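Local coordinates for P35 antigen (Borrelia burgdorferi, PDB 4ALY), which is an outer surface lipoprotein critical for infection by the Lyme disease agent after a tick bite, at residues 204-209 and 272-277. Residues are numbered along the deposited sequence; the frame is centred on the assembly and turned at random.
Sequences ETLYND and TNILAP
Thr205 and Leu206 meet Ile274 and Leu275 through branched aliphatic groups, with no ring, amide or carboxylate lying face-on or edge-on in the interface; the Tyr207 side chain makes no contact with 272-277 and packs instead on Leu75 and Ile79 of helix 70-95. The arrangement is helix-helix packing within the all-helical fold of this Borrelia lipoprotein, a member of the BbCRASP-1 (PFam54_60) family, joining the early turns of helix 200-233 to the C-terminal end of helix 254-275. Leu206 and Ile274 form the nearest backbone pair, their CA atoms 8.0 Å apart. The two segments bury just 146 Å² between them, both sides summed, and no hydrogen bond crosses, so the evidence is for a small apolar contact.

Ile274 offers two methyls, CD1 at the end of the CG1 arm and CG2 on CB. With chi2 at 158°, its CD1 is carried out along an extended arm to Thr205, whereas CG2 reaches Leu206 CD1 at 4.2 Å. Both pairs of side chains meet at a slant. The CA–CB bond of Leu275 points to the side, but the end of the chain turns in and brings CD2 to 4.4 Å from Leu206 CD1, placing that one leucine methyl against both residues. The modelled chi1 of Leu206, 100°, is far from a staggered value, which makes the exact place of CD1 less certain.

Helix 163-189 extends the apolar surroundings, since Ile188 touches both Leu206 and Leu275, and Leu198, from a loop, packs on Ile274. The Thr205 hydroxyl bonds weakly to Pro201 O, within its own helix. Its methyl makes the closest approach between the segments, with CG2 3.8 Å from Ile274 CD1.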
# COMPACT_ATOMS: atom_id res chain seq x y z
N GLU A 204 18.32 -13.94 -5.64
CA GLU A 204 18.72 -12.87 -4.69
C GLU A 204 17.92 -11.60 -4.88
O GLU A 204 17.56 -10.93 -3.90
CB GLU A 204 20.24 -12.50 -4.82
CG GLU A 204 21.18 -13.46 -4.12
CD GLU A 204 20.96 -13.49 -2.62
OE1 GLU A 204 20.24 -12.62 -2.09
OE2 GLU A 204 21.51 -14.40 -1.97
N THR A 205 17.71 -11.24 -6.14
CA THR A 205 17.06 -10.01 -6.48
C THR A 205 15.60 -10.11 -6.02
O THR A 205 15.07 -9.21 -5.33
CB THR A 205 17.17 -9.72 -7.98
OG1 THR A 205 18.48 -9.21 -8.23
CG2 THR A 205 16.14 -8.63 -8.42
N LEU A 206 14.97 -11.23 -6.34
CA LEU A 206 13.57 -11.33 -5.97
C LEU A 206 13.42 -11.34 -4.45
O LEU A 206 12.54 -10.68 -3.88
CB LEU A 206 12.82 -12.39 -6.82
CG LEU A 206 12.46 -13.81 -6.44
CD1 LEU A 206 12.64 -14.77 -7.61
CD2 LEU A 206 13.30 -14.21 -5.26
N TYR A 207 14.40 -11.93 -3.79
CA TYR A 207 14.45 -11.85 -2.35
C TYR A 207 14.78 -10.42 -1.85
O TYR A 207 14.18 -9.94 -0.86
CB TYR A 207 15.41 -12.87 -1.80
CG TYR A 207 15.58 -12.68 -0.33
CD1 TYR A 207 14.64 -13.20 0.61
CD2 TYR A 207 16.62 -11.91 0.14
CE1 TYR A 207 14.81 -12.98 1.98
CE2 TYR A 207 16.78 -11.69 1.48
CZ TYR A 207 15.90 -12.21 2.38
OH TYR A 207 16.17 -11.90 3.67
N ASN A 208 15.72 -9.75 -2.51
CA ASN A 208 15.97 -8.34 -2.23
C ASN A 208 14.76 -7.45 -2.60
O ASN A 208 14.47 -6.48 -1.90
CB ASN A 208 17.26 -7.88 -2.90
CG ASN A 208 18.51 -8.45 -2.21
OD1 ASN A 208 18.57 -8.53 -0.98
ND2 ASN A 208 19.49 -8.86 -3.00
N ASP A 209 14.06 -7.78 -3.68
CA ASP A 209 12.85 -7.05 -4.01
C ASP A 209 11.88 -7.00 -2.80
O ASP A 209 11.40 -5.93 -2.43
CB ASP A 209 12.25 -7.63 -5.28
CG ASP A 209 13.04 -7.20 -6.55
OD1 ASP A 209 14.04 -6.46 -6.40
OD2 ASP A 209 12.63 -7.55 -7.70
N THR A 272 8.42 -10.22 -13.32
CA THR A 272 7.91 -10.92 -14.49
C THR A 272 9.09 -11.41 -15.31
O THR A 272 9.03 -12.53 -15.84
CB THR A 272 7.03 -10.03 -15.39
OG1 THR A 272 6.08 -9.34 -14.56
CG2 THR A 272 6.30 -10.88 -16.46
N ASN A 273 10.13 -10.54 -15.42
CA ASN A 273 11.32 -10.80 -16.26
C ASN A 273 12.05 -12.00 -15.67
O ASN A 273 12.23 -13.01 -16.35
CB ASN A 273 12.31 -9.62 -16.29
CG ASN A 273 11.78 -8.34 -16.96
OD1 ASN A 273 10.84 -8.35 -17.75
ND2 ASN A 273 12.42 -7.23 -16.64
N ILE A 274 12.42 -11.93 -14.40
CA ILE A 274 13.01 -13.09 -13.74
C ILE A 274 12.17 -14.37 -13.86
O ILE A 274 12.73 -15.45 -13.92
CB ILE A 274 13.33 -12.84 -12.26
CG1 ILE A 274 14.43 -11.79 -12.11
CG2 ILE A 274 13.73 -14.15 -11.58
CD1 ILE A 274 14.44 -11.11 -10.75
N LEU A 275 10.84 -14.24 -13.94
CA LEU A 275 9.94 -15.43 -13.95
C LEU A 275 9.47 -15.92 -15.36
O LEU A 275 9.05 -17.07 -15.52
CB LEU A 275 8.73 -15.21 -12.99
CG LEU A 275 9.01 -14.92 -11.49
CD1 LEU A 275 7.72 -14.75 -10.70
CD2 LEU A 275 9.92 -15.96 -10.83
N ALA A 276 9.53 -15.04 -16.36
CA ALA A 276 9.27 -15.43 -17.76
C ALA A 276 9.92 -16.79 -18.13
O ALA A 276 9.20 -17.68 -18.60
CB ALA A 276 9.71 -14.31 -18.72
N PRO A 277 11.24 -16.99 -17.86
CA PRO A 277 11.80 -18.27 -18.32
C PRO A 277 11.27 -19.55 -17.65
O PRO A 277 11.56 -20.63 -18.14
CB PRO A 277 13.33 -18.09 -18.08
CG PRO A 277 13.53 -16.61 -17.95
CD PRO A 277 12.29 -16.17 -17.22